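Local coordinates for endoglucanase (Clostridium thermocellum, PDB 2YIK), which probably hydrolyses internal beta-1,4-glucosidic bonds of cellulose, as a glycoside hydrolase family 9 endoglucanase with a dockerin in the full-length protein, at residues Tyr138-Lys142 / Leu404-His409. Sequence-based numbering, arbitrary orientation.
Sequences YYEFK and LVYDKH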
ATOM      1  N   TYR A 138       9.227  -5.822   0.153  1.00 25.37           N
ATOM      2  CA  TYR A 138      10.335  -6.042   1.082  1.00 26.43           C
ATOM      3  C   TYR A 138      10.475  -7.543   1.345  1.00 26.31           C
ATOM      4  O   TYR A 138      11.579  -8.070   1.424  1.00 26.42           O
ATOM      5  CB  TYR A 138      10.079  -5.281   2.393  1.00 26.72           C
ATOM      6  CG  TYR A 138      11.228  -5.315   3.375  1.00 27.64           C
ATOM      7  CD1 TYR A 138      12.510  -4.898   3.000  1.00 28.33           C
ATOM      8  CD2 TYR A 138      11.039  -5.767   4.679  1.00 27.79           C
ATOM      9  CE1 TYR A 138      13.577  -4.937   3.903  1.00 28.90           C
ATOM     10  CE2 TYR A 138      12.100  -5.811   5.589  1.00 29.32           C
ATOM     11  CZ  TYR A 138      13.366  -5.398   5.193  1.00 29.13           C
ATOM     12  OH  TYR A 138      14.429  -5.488   6.065  1.00 28.34           O
ATOM     13  N   TYR A 139       9.347  -8.233   1.465  1.00 25.97           N
ATOM     14  CA  TYR A 139       9.361  -9.672   1.691  1.00 25.69           C
ATOM     15  C   TYR A 139       9.996 -10.416   0.514  1.00 26.83           C
ATOM     16  O   TYR A 139      10.802 -11.324   0.712  1.00 26.34           O
ATOM     17  CB  TYR A 139       7.931 -10.180   1.911  1.00 27.56           C
ATOM     18  CG  TYR A 139       7.783 -11.691   1.886  1.00 28.82           C
ATOM     19  CD1 TYR A 139       8.274 -12.493   2.922  1.00 29.92           C
ATOM     20  CD2 TYR A 139       7.163 -12.319   0.810  1.00 30.02           C
ATOM     21  CE1 TYR A 139       8.143 -13.898   2.878  1.00 29.03           C
ATOM     22  CE2 TYR A 139       7.034 -13.706   0.753  1.00 30.50           C
ATOM     23  CZ  TYR A 139       7.522 -14.490   1.783  1.00 30.75           C
ATOM     24  OH  TYR A 139       7.383 -15.866   1.686  1.00 31.79           O
ATOM     25  N   GLU A 140       9.633 -10.025  -0.707  1.00 24.78           N
ATOM     26  CA  GLU A 140      10.156 -10.666  -1.909  1.00 25.19           C
ATOM     27  C   GLU A 140      11.613 -10.346  -2.201  1.00 24.95           C
ATOM     28  O   GLU A 140      12.393 -11.241  -2.524  1.00 27.39           O
ATOM     29  CB  GLU A 140       9.343 -10.260  -3.147  1.00 25.47           C
ATOM     30  CG  GLU A 140       7.897 -10.690  -3.148  1.00 24.79           C
ATOM     31  CD  GLU A 140       7.702 -12.151  -3.513  1.00 25.94           C
ATOM     32  OE1 GLU A 140       8.693 -12.864  -3.760  1.00 25.28           O
ATOM     33  OE2 GLU A 140       6.543 -12.593  -3.559  1.00 25.52           O
ATOM     34  N   PHE A 141      11.978  -9.073  -2.090  1.00 24.66           N
ATOM     35  CA  PHE A 141      13.335  -8.654  -2.418  1.00 25.89           C
ATOM     36  C   PHE A 141      14.193  -8.129  -1.261  1.00 26.90           C
ATOM     37  O   PHE A 141      14.989  -7.204  -1.447  1.00 25.47           O
ATOM     38  CB  PHE A 141      13.263  -7.612  -3.548  1.00 25.29           C
ATOM     39  CG  PHE A 141      12.391  -8.039  -4.716  1.00 25.35           C
ATOM     40  CD1 PHE A 141      12.684  -9.194  -5.440  1.00 25.40           C
ATOM     41  CD2 PHE A 141      11.259  -7.302  -5.068  1.00 25.41           C
ATOM     42  CE1 PHE A 141      11.860  -9.611  -6.497  1.00 26.09           C
ATOM     43  CE2 PHE A 141      10.428  -7.710  -6.122  1.00 23.85           C
ATOM     44  CZ  PHE A 141      10.731  -8.867  -6.836  1.00 24.70           C
ATOM     45  N   LYS A 142      14.058  -8.736  -0.083  1.00 28.75           N
ATOM     46  CA  LYS A 142      14.833  -8.310   1.086  1.00 30.05           C
ATOM     47  C   LYS A 142      16.343  -8.277   0.790  1.00 29.34           C
ATOM     48  O   LYS A 142      17.048  -7.386   1.255  1.00 29.85           O
ATOM     49  CB  LYS A 142      14.558  -9.235   2.289  1.00 32.68           C
ATOM     50  CG  LYS A 142      14.841  -8.574   3.660  1.00 35.85           C
ATOM     51  CD  LYS A 142      14.801  -9.541   4.864  1.00 38.63           C
ATOM     52  CE  LYS A 142      13.402 -10.110   5.206  1.00 42.67           C
ATOM     53  NZ  LYS A 142      12.203  -9.394   4.620  1.00 43.70           N
ATOM     54  N   LEU A 404       8.401  -8.787 -11.969  1.00 23.79           N
ATOM     55  CA  LEU A 404       9.640  -9.142 -11.285  1.00 24.70           C
ATOM     56  C   LEU A 404       9.450 -10.278 -10.275  1.00 24.67           C
ATOM     57  O   LEU A 404      10.343 -11.097 -10.080  1.00 24.26           O
ATOM     58  CB  LEU A 404      10.217  -7.892 -10.619  1.00 21.73           C
ATOM     59  CG  LEU A 404      10.547  -6.823 -11.676  1.00 21.40           C
ATOM     60  CD1 LEU A 404      10.559  -5.435 -11.063  1.00 18.77           C
ATOM     61  CD2 LEU A 404      11.886  -7.160 -12.318  1.00 18.92           C
ATOM     62  N   VAL A 405       8.280 -10.330  -9.645  1.00 25.58           N
ATOM     63  CA  VAL A 405       7.982 -11.392  -8.692  1.00 24.74           C
ATOM     64  C   VAL A 405       7.820 -12.723  -9.449  1.00 25.85           C
ATOM     65  O   VAL A 405       8.271 -13.775  -8.990  1.00 25.04           O
ATOM     66  CB  VAL A 405       6.687 -11.074  -7.893  1.00 24.87           C
ATOM     67  CG1 VAL A 405       6.162 -12.334  -7.205  1.00 21.82           C
ATOM     68  CG2 VAL A 405       6.978  -9.992  -6.860  1.00 23.01           C
ATOM     69  N   TYR A 406       7.189 -12.669 -10.619  1.00 25.35           N
ATOM     70  CA  TYR A 406       6.990 -13.874 -11.423  1.00 25.63           C
ATOM     71  C   TYR A 406       8.340 -14.457 -11.838  1.00 26.18           C
ATOM     72  O   TYR A 406       8.565 -15.666 -11.723  1.00 25.19           O
ATOM     73  CB  TYR A 406       6.174 -13.565 -12.682  1.00 24.40           C
ATOM     74  CG  TYR A 406       5.872 -14.786 -13.526  1.00 23.19           C
ATOM     75  CD1 TYR A 406       6.793 -15.260 -14.461  1.00 24.26           C
ATOM     76  CD2 TYR A 406       4.670 -15.475 -13.383  1.00 21.89           C
ATOM     77  CE1 TYR A 406       6.524 -16.389 -15.228  1.00 24.25           C
ATOM     78  CE2 TYR A 406       4.387 -16.600 -14.147  1.00 21.80           C
ATOM     79  CZ  TYR A 406       5.316 -17.052 -15.069  1.00 25.04           C
ATOM     80  OH  TYR A 406       5.033 -18.150 -15.851  1.00 24.58           O
ATOM     81  N   ASP A 407       9.237 -13.601 -12.320  1.00 25.23           N
ATOM     82  CA  ASP A 407      10.548 -14.073 -12.747  1.00 26.33           C
ATOM     83  C   ASP A 407      11.358 -14.614 -11.580  1.00 27.26           C
ATOM     84  O   ASP A 407      12.090 -15.596 -11.733  1.00 27.34           O
ATOM     85  CB  ASP A 407      11.328 -12.963 -13.466  1.00 25.30           C
ATOM     86  CG  ASP A 407      10.857 -12.757 -14.906  1.00 27.22           C
ATOM     87  OD1 ASP A 407       9.957 -13.504 -15.347  1.00 24.26           O
ATOM     88  OD2 ASP A 407      11.383 -11.856 -15.598  1.00 28.46           O
ATOM     89  N   LYS A 408      11.225 -13.983 -10.415  1.00 26.14           N
ATOM     90  CA  LYS A 408      11.959 -14.452  -9.254  1.00 26.30           C
ATOM     91  C   LYS A 408      11.564 -15.894  -8.960  1.00 27.95           C
ATOM     92  O   LYS A 408      12.417 -16.741  -8.684  1.00 25.84           O
ATOM     93  CB  LYS A 408      11.662 -13.602  -8.019  1.00 26.58           C
ATOM     94  CG  LYS A 408      12.283 -14.184  -6.753  1.00 27.67           C
ATOM     95  CD  LYS A 408      11.788 -13.499  -5.488  1.00 28.39           C
ATOM     96  CE  LYS A 408      12.186 -14.308  -4.247  1.00 32.08           C
ATOM     97  NZ  LYS A 408      11.578 -13.776  -2.994  1.00 33.23           N
ATOM     98  N   HIS A 409      10.269 -16.175  -9.052  1.00 26.67           N
ATOM     99  CA  HIS A 409       9.769 -17.503  -8.756  1.00 27.12           C
ATOM    100  C   HIS A 409       9.791 -18.506  -9.897  1.00 26.69           C
ATOM    101  O   HIS A 409       9.250 -19.608  -9.778  1.00 27.66           O
ATOM    102  CB  HIS A 409       8.377 -17.372  -8.154  1.00 26.61           C
ATOM    103  CG  HIS A 409       8.380 -16.675  -6.834  1.00 26.77           C
ATOM    104  ND1 HIS A 409       8.802 -17.292  -5.671  1.00 26.90           N
ATOM    105  CD2 HIS A 409       8.107 -15.395  -6.494  1.00 27.32           C
ATOM    106  CE1 HIS A 409       8.791 -16.421  -4.684  1.00 27.96           C
ATOM    107  NE2 HIS A 409       8.372 -15.258  -5.155  1.00 26.87           N
TER
HETATM  108  O   HOH W   1      11.216 -14.043  -0.159  1.00 36.39           O
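The carboxylate of E140 meets K408 and H409 where the C-terminal ends of helices 124-140 and 392-408 meet. E140 can be followed outward from its backbone. CB lies over the centre of one face of the neighbouring F141 ring. E140 CG touches V405 CG2 at 3.9 Å. The chain then bends at chi2 (-79°), which turns the carboxylate toward the second helix. OE1 takes two donors. H409 NE2 gives E140 OE1 a hydrogen bond of 2.8 Å on the syn side, with an N-H...O angle of 160°. OE1 lies near the imidazole plane, and the carboxylate and ring planes stand 78° apart. K408 NZ reaches E140 OE1 from the anti side at 3.1 Å, as a salt bridge. E140 OE2 rests against V405 CG1 at 3.7 Å.

K408 runs out extended and reaches across to helix 124-140. K408 NZ also bonds E140 O at 2.7 Å, in the carbonyl plane and on a lone pair. One ammonium thus holds both the backbone and the side chain of E140, at the last residue of helix 124-140. A water accepts a weak bond from NZ and donates to Y139 O.

Beside this polar group the F141 ring points its CZ at the second helix. F141 CZ packs on L404 CB and V405 CG2, both at 3.9 Å. K408 CD passes obliquely by CE1.

The contact joins two helices of the family 9 (alpha/alpha)6 barrel, away from the bound metals; the H409 side chain is about 14 Å from a calcium ion. E331 of helix 322-336 lies close to E140 OE2, so one of these acids may be protonated. Helix 499-516 covers F141 and L404, while helix 216-233 packs against Y138 and Y139.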